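Local coordinates for protein probable M18 family aminopeptidase 1 (Thermotoga maritima, PDB 2GLF) that probably acts as a zinc-dependent aminopeptidase of the M18 family, removing residues from the amino ends of peptides, at residues A[17-22]-A[257-262]; A[24-29]-A[37-42]; A[43-48]-A[63-68]; A[262-267]-A[442-447]. All coordinates share one frame; numbering follows the deposited sequence.

Interaction 1 of 4, residues A[17-22]-A[257-262]; sequences EAFSKE and ALRALL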
loop_
_atom_site.group_PDB
_atom_site.type_symbol
_atom_site.label_atom_id
_atom_site.label_comp_id
_atom_site.label_asym_id
_atom_site.label_seq_id
_atom_site.Cartn_x
_atom_site.Cartn_y
_atom_site.Cartn_z
ATOM N N GLU A 17 38.994 -39.540 -14.610
ATOM C CA GLU A 17 38.331 -40.473 -13.704
ATOM C C GLU A 17 39.208 -40.804 -12.507
ATOM O O GLU A 17 38.770 -40.725 -11.354
ATOM C CB GLU A 17 37.977 -41.765 -14.438
ATOM C CG GLU A 17 36.621 -41.735 -15.081
ATOM C CD GLU A 17 35.542 -41.415 -14.075
ATOM O OE1 GLU A 17 35.450 -42.139 -13.060
ATOM O OE2 GLU A 17 34.793 -40.439 -14.297
ATOM N N ALA A 18 40.452 -41.181 -12.787
ATOM C CA ALA A 18 41.396 -41.530 -11.734
ATOM C C ALA A 18 41.536 -40.376 -10.753
ATOM O O ALA A 18 41.398 -40.562 -9.549
ATOM C CB ALA A 18 42.749 -41.866 -12.341
ATOM N N PHE A 19 41.787 -39.184 -11.287
ATOM C CA PHE A 19 41.972 -37.995 -10.472
ATOM C C PHE A 19 40.735 -37.598 -9.674
ATOM O O PHE A 19 40.854 -37.057 -8.569
ATOM C CB PHE A 19 42.406 -36.813 -11.337
ATOM C CG PHE A 19 42.908 -35.649 -10.538
ATOM C CD1 PHE A 19 44.147 -35.709 -9.910
ATOM C CD2 PHE A 19 42.118 -34.523 -10.353
ATOM C CE1 PHE A 19 44.592 -34.667 -9.105
ATOM C CE2 PHE A 19 42.551 -33.476 -9.552
ATOM C CZ PHE A 19 43.793 -33.547 -8.923
ATOM N N SER A 20 39.552 -37.849 -10.231
ATOM C CA SER A 20 38.313 -37.504 -9.540
ATOM C C SER A 20 38.092 -38.504 -8.415
ATOM O O SER A 20 37.566 -38.159 -7.350
ATOM C CB SER A 20 37.123 -37.531 -10.503
ATOM O OG SER A 20 36.831 -38.854 -10.921
ATOM N N LYS A 21 38.497 -39.747 -8.650
ATOM C CA LYS A 21 38.346 -40.763 -7.626
ATOM C C LYS A 21 39.232 -40.418 -6.432
ATOM O O LYS A 21 38.848 -40.631 -5.280
ATOM C CB LYS A 21 38.699 -42.145 -8.181
ATOM C CG LYS A 21 37.542 -42.823 -8.891
ATOM C CD LYS A 21 37.787 -44.315 -9.056
ATOM C CE LYS A 21 36.499 -45.078 -9.385
ATOM N NZ LYS A 21 35.883 -44.667 -10.677
ATOM N N GLU A 22 40.410 -39.870 -6.712
ATOM C CA GLU A 22 41.349 -39.486 -5.669
ATOM C C GLU A 22 40.823 -38.271 -4.901
ATOM O O GLU A 22 40.974 -38.176 -3.675
ATOM C CB GLU A 22 42.706 -39.187 -6.298
ATOM C CG GLU A 22 43.367 -40.421 -6.889
ATOM C CD GLU A 22 44.409 -40.098 -7.942
ATOM O OE1 GLU A 22 45.086 -41.039 -8.407
ATOM O OE2 GLU A 22 44.548 -38.912 -8.315
ATOM N N ALA A 257 45.475 -27.815 -5.565
ATOM C CA ALA A 257 46.733 -27.126 -5.300
ATOM C C ALA A 257 47.686 -28.052 -4.545
ATOM O O ALA A 257 48.887 -28.060 -4.801
ATOM C CB ALA A 257 46.482 -25.864 -4.496
ATOM N N LEU A 258 47.147 -28.830 -3.612
ATOM C CA LEU A 258 47.958 -29.764 -2.849
ATOM C C LEU A 258 48.608 -30.743 -3.826
ATOM O O LEU A 258 49.817 -30.977 -3.782
ATOM C CB LEU A 258 47.088 -30.548 -1.868
ATOM C CG LEU A 258 47.730 -31.075 -0.582
ATOM C CD1 LEU A 258 46.974 -32.309 -0.148
ATOM C CD2 LEU A 258 49.194 -31.409 -0.789
ATOM N N ARG A 259 47.799 -31.310 -4.714
ATOM C CA ARG A 259 48.304 -32.262 -5.693
ATOM C C ARG A 259 49.307 -31.627 -6.647
ATOM O O ARG A 259 50.251 -32.282 -7.087
ATOM C CB ARG A 259 47.144 -32.888 -6.477
ATOM C CG ARG A 259 46.279 -33.836 -5.643
ATOM C CD ARG A 259 47.065 -35.068 -5.209
ATOM N NE ARG A 259 47.459 -35.847 -6.372
ATOM C CZ ARG A 259 46.611 -36.538 -7.125
ATOM N NH1 ARG A 259 45.321 -36.552 -6.824
ATOM N NH2 ARG A 259 47.045 -37.176 -8.200
ATOM N N ALA A 260 49.110 -30.352 -6.966
ATOM C CA ALA A 260 50.025 -29.648 -7.855
ATOM C C ALA A 260 51.349 -29.452 -7.126
ATOM O O ALA A 260 52.416 -29.756 -7.660
ATOM C CB ALA A 260 49.441 -28.305 -8.252
ATOM N N LEU A 261 51.271 -28.954 -5.896
ATOM C CA LEU A 261 52.457 -28.718 -5.079
ATOM C C LEU A 261 53.323 -29.956 -5.033
ATOM O O LEU A 261 54.536 -29.882 -5.209
ATOM C CB LEU A 261 52.068 -28.346 -3.642
ATOM C CG LEU A 261 53.241 -28.181 -2.664
ATOM C CD1 LEU A 261 54.042 -26.961 -3.076
ATOM C CD2 LEU A 261 52.758 -28.022 -1.234
ATOM N N LEU A 262 52.684 -31.098 -4.801
ATOM C CA LEU A 262 53.386 -32.369 -4.694
ATOM C C LEU A 262 54.020 -32.920 -5.970
ATOM O O LEU A 262 55.014 -33.645 -5.896
ATOM C CB LEU A 262 52.447 -33.429 -4.111
ATOM C CG LEU A 262 51.856 -33.146 -2.730
ATOM C CD1 LEU A 262 51.138 -34.385 -2.234
ATOM C CD2 LEU A 262 52.955 -32.751 -1.759
#

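Interaction 2 of 4, residues A[24-29]-A[37-42]; sequences MEFMSK and VKEIKR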
loop_
_atom_site.group_PDB
_atom_site.type_symbol
_atom_site.label_atom_id
_atom_site.label_comp_id
_atom_site.label_asym_id
_atom_site.label_seq_id
_atom_site.Cartn_x
_atom_site.Cartn_y
_atom_site.Cartn_z
HETATM N N MSE A 24 37.584 -37.348 -4.560
HETATM C CA MSE A 24 36.442 -37.750 -3.749
HETATM C C MSE A 24 36.822 -38.449 -2.441
HETATM O O MSE A 24 36.136 -38.285 -1.435
HETATM C CB MSE A 24 35.496 -38.622 -4.575
HETATM C CG MSE A 24 34.830 -37.850 -5.707
HETATM SE SE MSE A 24 33.427 -38.806 -6.658
HETATM C CE MSE A 24 34.432 -39.308 -8.248
ATOM N N GLU A 25 37.907 -39.221 -2.442
ATOM C CA GLU A 25 38.346 -39.888 -1.215
ATOM C C GLU A 25 38.697 -38.809 -0.191
ATOM O O GLU A 25 38.203 -38.812 0.935
ATOM C CB GLU A 25 39.573 -40.764 -1.484
ATOM C CG GLU A 25 39.287 -41.990 -2.333
ATOM C CD GLU A 25 38.361 -42.980 -1.643
ATOM O OE1 GLU A 25 37.962 -43.975 -2.287
ATOM O OE2 GLU A 25 38.035 -42.767 -0.454
ATOM N N PHE A 26 39.558 -37.886 -0.599
ATOM C CA PHE A 26 39.976 -36.780 0.247
ATOM C C PHE A 26 38.740 -36.067 0.784
ATOM O O PHE A 26 38.637 -35.789 1.976
ATOM C CB PHE A 26 40.804 -35.796 -0.583
ATOM C CG PHE A 26 41.264 -34.585 0.179
ATOM C CD1 PHE A 26 42.180 -34.702 1.217
ATOM C CD2 PHE A 26 40.797 -33.319 -0.162
ATOM C CE1 PHE A 26 42.629 -33.575 1.904
ATOM C CE2 PHE A 26 41.237 -32.181 0.514
ATOM C CZ PHE A 26 42.159 -32.311 1.554
HETATM N N MSE A 27 37.798 -35.789 -0.115
HETATM C CA MSE A 27 36.566 -35.085 0.225
HETATM C C MSE A 27 35.702 -35.779 1.274
HETATM O O MSE A 27 35.042 -35.121 2.080
HETATM C CB MSE A 27 35.752 -34.844 -1.047
HETATM C CG MSE A 27 35.176 -33.438 -1.155
HETATM SE SE MSE A 27 36.479 -32.020 -0.817
HETATM C CE MSE A 27 38.024 -32.844 -1.606
ATOM N N SER A 28 35.697 -37.105 1.270
ATOM C CA SER A 28 34.903 -37.837 2.250
ATOM C C SER A 28 35.545 -37.733 3.627
ATOM O O SER A 28 34.938 -38.107 4.621
ATOM C CB SER A 28 34.794 -39.316 1.874
ATOM O OG SER A 28 35.936 -40.032 2.313
ATOM N N LYS A 29 36.772 -37.230 3.686
ATOM C CA LYS A 29 37.468 -37.112 4.961
ATOM C C LYS A 29 37.616 -35.662 5.436
ATOM O O LYS A 29 37.899 -35.417 6.609
ATOM C CB LYS A 29 38.850 -37.774 4.858
ATOM C CG LYS A 29 38.811 -39.222 4.372
ATOM C CD LYS A 29 40.203 -39.834 4.255
ATOM C CE LYS A 29 40.846 -40.037 5.623
ATOM N NZ LYS A 29 42.247 -40.561 5.536
ATOM N N VAL A 37 42.843 -30.090 7.539
ATOM C CA VAL A 37 44.232 -29.903 7.932
ATOM C C VAL A 37 44.855 -31.262 8.242
ATOM O O VAL A 37 45.908 -31.602 7.703
ATOM C CB VAL A 37 44.363 -28.974 9.166
ATOM C CG1 VAL A 37 45.750 -29.124 9.802
ATOM C CG2 VAL A 37 44.151 -27.522 8.737
ATOM N N LYS A 38 44.191 -32.041 9.091
ATOM C CA LYS A 38 44.685 -33.367 9.458
ATOM C C LYS A 38 44.976 -34.220 8.228
ATOM O O LYS A 38 46.001 -34.900 8.156
ATOM C CB LYS A 38 43.666 -34.102 10.333
ATOM C CG LYS A 38 44.009 -35.563 10.538
ATOM C CD LYS A 38 42.848 -36.357 11.103
ATOM C CE LYS A 38 43.104 -37.854 10.975
ATOM N NZ LYS A 38 43.338 -38.259 9.554
ATOM N N GLU A 39 44.068 -34.181 7.262
ATOM C CA GLU A 39 44.213 -34.959 6.047
ATOM C C GLU A 39 45.342 -34.416 5.169
ATOM O O GLU A 39 46.048 -35.180 4.508
ATOM C CB GLU A 39 42.882 -34.963 5.294
ATOM C CG GLU A 39 42.785 -35.982 4.178
ATOM C CD GLU A 39 43.361 -37.329 4.562
ATOM O OE1 GLU A 39 43.299 -37.695 5.758
ATOM O OE2 GLU A 39 43.868 -38.027 3.659
ATOM N N ILE A 40 45.521 -33.097 5.176
ATOM C CA ILE A 40 46.569 -32.464 4.379
ATOM C C ILE A 40 47.936 -32.724 5.002
ATOM O O ILE A 40 48.918 -32.950 4.297
ATOM C CB ILE A 40 46.328 -30.935 4.258
ATOM C CG1 ILE A 40 45.011 -30.687 3.524
ATOM C CG2 ILE A 40 47.465 -30.267 3.477
ATOM C CD1 ILE A 40 44.622 -29.226 3.451
ATOM N N LYS A 41 47.999 -32.696 6.327
ATOM C CA LYS A 41 49.258 -32.943 7.011
ATOM C C LYS A 41 49.700 -34.368 6.717
ATOM O O LYS A 41 50.841 -34.594 6.332
ATOM C CB LYS A 41 49.112 -32.744 8.521
ATOM C CG LYS A 41 50.423 -32.916 9.281
ATOM C CD LYS A 41 50.256 -32.687 10.780
ATOM C CE LYS A 41 51.586 -32.815 11.520
ATOM N NZ LYS A 41 52.186 -34.168 11.376
ATOM N N ARG A 42 48.791 -35.324 6.891
ATOM C CA ARG A 42 49.086 -36.730 6.627
ATOM C C ARG A 42 49.690 -36.885 5.239
ATOM O O ARG A 42 50.745 -37.495 5.079
ATOM C CB ARG A 42 47.807 -37.569 6.723
ATOM C CG ARG A 42 47.902 -38.920 6.035
ATOM C CD ARG A 42 46.565 -39.613 5.979
ATOM N NE ARG A 42 46.443 -40.428 4.774
ATOM C CZ ARG A 42 46.323 -39.930 3.547
ATOM N NH1 ARG A 42 46.305 -38.617 3.359
ATOM N NH2 ARG A 42 46.222 -40.739 2.501
#

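Interaction 3 of 4, residues A[43-48]-A[63-68]; sequences ILDESG and TVYAVN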
loop_
_atom_site.group_PDB
_atom_site.type_symbol
_atom_site.label_atom_id
_atom_site.label_comp_id
_atom_site.label_asym_id
_atom_site.label_seq_id
_atom_site.Cartn_x
_atom_site.Cartn_y
_atom_site.Cartn_z
ATOM N N ILE A 43 49.003 -36.344 4.237
ATOM C CA ILE A 43 49.473 -36.399 2.858
ATOM C C ILE A 43 50.874 -35.800 2.778
ATOM O O ILE A 43 51.744 -36.313 2.072
ATOM C CB ILE A 43 48.537 -35.598 1.929
ATOM C CG1 ILE A 43 47.217 -36.348 1.764
ATOM C CG2 ILE A 43 49.216 -35.332 0.585
ATOM C CD1 ILE A 43 46.184 -35.588 0.975
ATOM N N LEU A 44 51.079 -34.708 3.506
ATOM C CA LEU A 44 52.370 -34.038 3.529
ATOM C C LEU A 44 53.416 -34.829 4.314
ATOM O O LEU A 44 54.608 -34.734 4.030
ATOM C CB LEU A 44 52.233 -32.633 4.127
ATOM C CG LEU A 44 51.541 -31.574 3.263
ATOM C CD1 LEU A 44 51.460 -30.250 4.025
ATOM C CD2 LEU A 44 52.313 -31.401 1.953
ATOM N N ASP A 45 52.983 -35.600 5.307
ATOM C CA ASP A 45 53.937 -36.376 6.077
ATOM C C ASP A 45 54.526 -37.451 5.187
ATOM O O ASP A 45 55.700 -37.789 5.318
ATOM C CB ASP A 45 53.289 -36.944 7.330
ATOM C CG ASP A 45 53.068 -35.879 8.385
ATOM O OD1 ASP A 45 53.923 -34.974 8.487
ATOM O OD2 ASP A 45 52.057 -35.941 9.112
ATOM N N GLU A 46 53.715 -37.993 4.281
ATOM C CA GLU A 46 54.233 -38.940 3.299
ATOM C C GLU A 46 54.835 -37.886 2.363
ATOM O O GLU A 46 55.019 -36.745 2.781
ATOM C CB GLU A 46 53.106 -39.663 2.576
ATOM C CG GLU A 46 52.051 -40.247 3.473
ATOM C CD GLU A 46 50.933 -40.896 2.677
ATOM O OE1 GLU A 46 50.352 -40.219 1.802
ATOM O OE2 GLU A 46 50.633 -42.083 2.923
ATOM N N SER A 47 55.128 -38.207 1.113
ATOM C CA SER A 47 55.687 -37.175 0.237
ATOM C C SER A 47 57.020 -36.637 0.763
ATOM O O SER A 47 57.804 -36.059 0.011
ATOM C CB SER A 47 54.703 -36.008 0.095
ATOM O OG SER A 47 53.474 -36.440 -0.455
ATOM N N GLY A 48 57.257 -36.803 2.060
ATOM C CA GLY A 48 58.506 -36.366 2.653
ATOM C C GLY A 48 58.618 -34.958 3.201
ATOM O O GLY A 48 59.694 -34.365 3.156
ATOM N N THR A 63 61.310 -28.756 2.194
ATOM C CA THR A 63 60.000 -29.271 1.819
ATOM C C THR A 63 59.285 -29.274 3.169
ATOM O O THR A 63 59.033 -30.317 3.774
ATOM C CB THR A 63 60.095 -30.695 1.250
ATOM O OG1 THR A 63 60.731 -31.549 2.207
ATOM C CG2 THR A 63 60.905 -30.697 -0.033
ATOM N N VAL A 64 58.974 -28.070 3.632
ATOM C CA VAL A 64 58.360 -27.866 4.932
ATOM C C VAL A 64 56.906 -27.452 4.932
ATOM O O VAL A 64 56.318 -27.183 3.887
ATOM C CB VAL A 64 59.124 -26.788 5.704
ATOM C CG1 VAL A 64 60.560 -27.235 5.945
ATOM C CG2 VAL A 64 59.089 -25.485 4.916
ATOM N N TYR A 65 56.339 -27.397 6.131
ATOM C CA TYR A 65 54.962 -26.981 6.309
ATOM C C TYR A 65 54.749 -26.543 7.745
ATOM O O TYR A 65 55.348 -27.085 8.666
ATOM C CB TYR A 65 53.991 -28.118 5.955
ATOM C CG TYR A 65 53.994 -29.284 6.912
ATOM C CD1 TYR A 65 53.516 -29.147 8.219
ATOM C CD2 TYR A 65 54.474 -30.534 6.513
ATOM C CE1 TYR A 65 53.521 -30.226 9.109
ATOM C CE2 TYR A 65 54.482 -31.623 7.391
ATOM C CZ TYR A 65 54.009 -31.461 8.688
ATOM O OH TYR A 65 54.063 -32.520 9.571
ATOM N N ALA A 66 53.895 -25.549 7.929
ATOM C CA ALA A 66 53.592 -25.045 9.253
ATOM C C ALA A 66 52.092 -25.147 9.475
ATOM O O ALA A 66 51.303 -24.713 8.633
ATOM C CB ALA A 66 54.040 -23.604 9.374
ATOM N N VAL A 67 51.700 -25.747 10.593
ATOM C CA VAL A 67 50.290 -25.879 10.936
ATOM C C VAL A 67 50.017 -24.720 11.879
ATOM O O VAL A 67 50.726 -24.564 12.865
ATOM C CB VAL A 67 50.019 -27.199 11.681
ATOM C CG1 VAL A 67 48.530 -27.333 11.989
ATOM C CG2 VAL A 67 50.504 -28.369 10.849
ATOM N N ASN A 68 49.017 -23.896 11.584
ATOM C CA ASN A 68 48.723 -22.764 12.457
ATOM C C ASN A 68 48.173 -23.245 13.796
ATOM O O ASN A 68 48.928 -23.392 14.758
ATOM C CB ASN A 68 47.736 -21.801 11.791
ATOM C CG ASN A 68 47.535 -20.526 12.596
ATOM O OD1 ASN A 68 47.131 -19.494 12.058
ATOM N ND2 ASN A 68 47.806 -20.596 13.893
#

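Interaction 4 of 4, residues A[262-267]-A[442-447]; sequences LSANPE and AYRSLM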
loop_
_atom_site.group_PDB
_atom_site.type_symbol
_atom_site.label_atom_id
_atom_site.label_comp_id
_atom_site.label_asym_id
_atom_site.label_seq_id
_atom_site.Cartn_x
_atom_site.Cartn_y
_atom_site.Cartn_z
ATOM N N LEU A 262 52.684 -31.098 -4.801
ATOM C CA LEU A 262 53.386 -32.369 -4.694
ATOM C C LEU A 262 54.020 -32.920 -5.970
ATOM O O LEU A 262 55.014 -33.645 -5.896
ATOM C CB LEU A 262 52.447 -33.429 -4.111
ATOM C CG LEU A 262 51.856 -33.146 -2.730
ATOM C CD1 LEU A 262 51.138 -34.385 -2.234
ATOM C CD2 LEU A 262 52.955 -32.751 -1.759
ATOM N N SER A 263 53.471 -32.585 -7.136
ATOM C CA SER A 263 54.015 -33.131 -8.370
ATOM C C SER A 263 54.669 -32.118 -9.290
ATOM O O SER A 263 55.020 -32.429 -10.426
ATOM C CB SER A 263 52.920 -33.874 -9.134
ATOM O OG SER A 263 51.938 -32.970 -9.595
ATOM N N ALA A 264 54.851 -30.906 -8.808
ATOM C CA ALA A 264 55.467 -29.897 -9.644
ATOM C C ALA A 264 56.992 -30.033 -9.679
ATOM O O ALA A 264 57.607 -30.590 -8.764
ATOM C CB ALA A 264 55.072 -28.508 -9.147
ATOM N N ASN A 265 57.587 -29.539 -10.761
ATOM C CA ASN A 265 59.034 -29.524 -10.931
ATOM C C ASN A 265 59.330 -28.028 -10.892
ATOM O O ASN A 265 59.381 -27.361 -11.926
ATOM C CB ASN A 265 59.419 -30.125 -12.276
ATOM C CG ASN A 265 58.984 -31.565 -12.401
ATOM O OD1 ASN A 265 59.379 -32.412 -11.601
ATOM N ND2 ASN A 265 58.156 -31.853 -13.400
ATOM N N PRO A 266 59.493 -27.478 -9.678
ATOM C CA PRO A 266 59.769 -26.061 -9.448
ATOM C C PRO A 266 61.069 -25.561 -10.057
ATOM O O PRO A 266 62.030 -26.312 -10.213
ATOM C CB PRO A 266 59.788 -25.953 -7.924
ATOM C CG PRO A 266 58.978 -27.127 -7.476
ATOM C CD PRO A 266 59.437 -28.202 -8.399
ATOM N N GLU A 267 61.083 -24.279 -10.396
ATOM C CA GLU A 267 62.262 -23.648 -10.963
ATOM C C GLU A 267 62.536 -22.489 -10.023
ATOM O O GLU A 267 63.610 -21.899 -10.016
ATOM C CB GLU A 267 61.955 -23.138 -12.369
ATOM C CG GLU A 267 63.176 -22.966 -13.249
ATOM C CD GLU A 267 62.810 -22.681 -14.691
ATOM O OE1 GLU A 267 61.987 -23.437 -15.254
ATOM O OE2 GLU A 267 63.346 -21.708 -15.266
ATOM N N ALA A 442 46.436 -26.431 -14.427
ATOM C CA ALA A 442 46.711 -24.998 -14.422
ATOM C C ALA A 442 47.595 -24.608 -13.235
ATOM O O ALA A 442 48.610 -23.933 -13.405
ATOM C CB ALA A 442 45.401 -24.220 -14.385
ATOM N N TYR A 443 47.213 -25.044 -12.039
ATOM C CA TYR A 443 47.970 -24.738 -10.825
ATOM C C TYR A 443 49.414 -25.234 -10.851
ATOM O O TYR A 443 50.321 -24.550 -10.380
ATOM C CB TYR A 443 47.274 -25.338 -9.603
ATOM C CG TYR A 443 46.031 -24.600 -9.167
ATOM C CD1 TYR A 443 45.230 -25.106 -8.146
ATOM C CD2 TYR A 443 45.652 -23.396 -9.768
ATOM C CE1 TYR A 443 44.081 -24.436 -7.730
ATOM C CE2 TYR A 443 44.506 -22.719 -9.361
ATOM C CZ TYR A 443 43.725 -23.247 -8.340
ATOM O OH TYR A 443 42.587 -22.596 -7.923
ATOM N N ARG A 444 49.618 -26.432 -11.391
ATOM C CA ARG A 444 50.943 -27.034 -11.459
ATOM C C ARG A 444 51.847 -26.308 -12.436
ATOM O O ARG A 444 52.989 -25.978 -12.115
ATOM C CB ARG A 444 50.836 -28.502 -11.871
ATOM C CG ARG A 444 52.170 -29.171 -12.104
ATOM C CD ARG A 444 52.009 -30.626 -12.511
ATOM N NE ARG A 444 53.283 -31.208 -12.924
ATOM C CZ ARG A 444 53.460 -32.490 -13.223
ATOM N NH1 ARG A 444 52.441 -33.339 -13.155
ATOM N NH2 ARG A 444 54.660 -32.923 -13.587
ATOM N N SER A 445 51.330 -26.066 -13.634
ATOM C CA SER A 445 52.106 -25.385 -14.652
ATOM C C SER A 445 52.288 -23.900 -14.338
ATOM O O SER A 445 53.131 -23.239 -14.933
ATOM C CB SER A 445 51.451 -25.575 -16.021
ATOM O OG SER A 445 50.083 -25.224 -15.984
ATOM N N LEU A 446 51.502 -23.372 -13.406
ATOM C CA LEU A 446 51.645 -21.971 -13.041
ATOM C C LEU A 446 52.725 -21.819 -11.981
ATOM O O LEU A 446 53.412 -20.793 -11.924
ATOM C CB LEU A 446 50.329 -21.401 -12.518
ATOM C CG LEU A 446 49.356 -20.869 -13.573
ATOM C CD1 LEU A 446 48.071 -20.450 -12.893
ATOM C CD2 LEU A 446 49.976 -19.692 -14.317
HETATM N N MSE A 447 52.873 -22.837 -11.137
HETATM C CA MSE A 447 53.896 -22.806 -10.099
HETATM C C MSE A 447 55.240 -23.037 -10.774
HETATM O O MSE A 447 56.262 -22.482 -10.366
HETATM C CB MSE A 447 53.664 -23.912 -9.077
HETATM C CG MSE A 447 52.324 -23.863 -8.395
HETATM SE SE MSE A 447 52.051 -25.414 -7.269
HETATM C CE MSE A 447 51.871 -24.526 -5.558
#

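Interaction 1 of 4, residues A[17-22]-A[257-262]
Arg259 reaches from helix 248-263 to meet Phe19 and Glu22 on helix 13-29, and its side chain does nearly all the bridging, since the CA atoms of Phe19 and Arg259 stay 9.8 Å apart. The arginine leaves its backbone with CG anti to the carbonyl carbon (chi1 -70°), then bends at chi2 and chi3, which brings the guanidinium up against the phenyl ring. Phe19 meets it through one corner of that ring: CE1 lies over one guanidinium face, 3.4 Å from Arg259 CZ, while the two planes are inclined by 43°. Approaching the same guanidinium at its edge is Glu22, whose OE2 takes both terminal nitrogens in a salt bridge. Arg259 NH1 donates to Glu22 OE2 over 2.9 Å, and Arg259 NH2 adds a weak bond to that oxygen at 3.0 Å. NH1 meets OE2 from above the carboxylate plane, 42° out of it. Arg259 NH1 is also bonded to Tyr255 OH, one turn back on its own helix, and this second partner helps fix the rotation of the guanidinium. A leucine in place of Arg259 would probably leave the Glu22 carboxylate without its countercharge and Phe19 CE1 without its flat cover. Phe19 also stacks on Tyr440 of helix 433-449, so the contact belongs to a helical layer over the mixed sheet of an alpha/beta metallopeptidase fold.

Interaction 2 of 4, residues A[24-29]-A[37-42]
Lys29 and Glu39 join the two helices through a salt bridge, while Phe26 and Ile40 pack between them. Lys29 NZ donates to Glu39 OE1 over 3.1 Å, approaching from above the carboxylate plane, 45° out of it. The lysine chain bends at chi3 and crosses the glutamate nearly at a right angle. Glu39 OE2 is satisfied from its own helix, where Arg42 NH1 forms a salt bridge with it, and Lys38 NZ makes a long ion pair with Glu39 OE1 at 3.8 Å. Three basic side chains thus gather round one carboxylate, which belongs to a buried residue and would probably be held in its charged form by them. In helix 13-29, Ser28 OG bonds back to Glu25 O at 2.9 Å, lying in the carbonyl plane on a lone pair. Below the charges, Glu39 turns CG anti to its own N (chi1 -167°), and this methylene sits 3.3 Å from Phe26 CD1. The ring edge meets the helix too, with Ile40 CG1 near its plane, 3.8 Å from Phe26 CZ; Tyr255 of helix 248-263 stacks on the same ring. The segment axes come within 10.2 Å and run at 136°, the roughly antiparallel arrangement of a helical hairpin formed by two consecutive helices joined by a short turn.

Interaction 3 of 4, residues A[43-48]-A[63-68]
The ring of Tyr65 has Asp45 OD1 at its edge, near the ring plane, while Leu44 CB comes to it obliquely. This is a helix-on-sheet contact of the alpha/beta fold: Tyr65 belongs to strand 64-67 of the mixed sheet, and Leu44 and Asp45 lie in the last turn of helix 33-45. Tyr65 OH donates to Asp45 OD1 over 2.7 Å, using the syn lone pair of that oxygen, with carboxylate and ring planes 58° apart. The other carboxylate oxygen, Asp45 OD2, is held by a salt bridge to Lys41 one turn earlier, and the same lysine makes a weak bond to Tyr65 OH, so the phenol and the carboxylate share one basic neighbour. With chi1 at 69° the tyrosine CG lies between the backbone N and the carbonyl carbon, and the ring runs from the strand toward the helix end. On the way it passes Leu44, whose CD1 stands 3.8 Å from Tyr65 CB and whose CB is 3.9 Å from Tyr65 CD2. A phenylalanine replacing Tyr65 would keep the apolar packing but would probably leave Asp45 OD1 without its phenol donor. Ala66, next along the strand, packs on helix 292-303 instead. Past the end of the helix a second bond closes the contact, Thr63 OG1 donating to Gly48 O over 3.1 Å, tilted 31° from the carbonyl plane.

Interaction 4 of 4, residues A[262-267]-A[442-447]
Where helix 248-263 ends and the chain turns toward strand 270-275 of the mixed sheet, Ser263, Ala264 and Asn265 meet Arg444 of helix 433-449. Two neighbouring helices of the alpha/beta fold are joined at this exit. Arg444 supplies the reach: CG is anti to the backbone N (chi1 174°), and the chain stays extended through to NE, so that the guanidinium lies alongside the departing loop. Ser263 O is placed over one face of this group, 3.0 Å above its plane and displaced toward the rim. It comes to 3.2 Å from Arg444 CZ, but its angles to NE and NH2 are too poor for hydrogen bonds. The contact is therefore one of a carbonyl at the C-terminal end of a helix facing a positive group, and the charge is likely to be welcome there. The guanidinium finds its hydrogen bond elsewhere: Arg444 NH1 is bonded to Tyr440 OH on its own helix, and NE makes a long, weak ion pair with Glu448. Tyr440 OH is also bonded to Ser263 OG, which has Arg259 O as a second partner and stands 3.6 Å from Arg444 NH1. Tyr440 thereby ties the serine and the arginine together, while Glu448 OE1 also accepts from the backbone N of Asn265. Nearer the helix backbone, Ala264 CB packs 4.2 Å from Arg444 CG. At the guanidinium edge the amide of Asn265 is inclined by 69° to that plane, with ND2 lying 3.7 Å from Arg444 NH2.

Overall arrangement
Helix 248-263 connects most of the set: it carries one side of interactions 1 and 4, which share Leu262 and have centres about 13 Å apart. Leu262 CD1 also packs on Ile43 CG2 of interaction 3 at 3.5 Å, and Leu258 CG lies 4.1 Å from Ile40 CG2 of interaction 2. Interactions 2 and 3 follow each other along helix 33-45, and Val37 CG1 of the one packs 4.0 Å from Val67 CG1 of the other. Interactions 2 and 4 do not touch, with nearest atoms about 7 Å apart. Interaction 2 comes closest to the metal centre: the Ile40 side chain is about 10 Å from that of His92, a manganese ligand in this crystal.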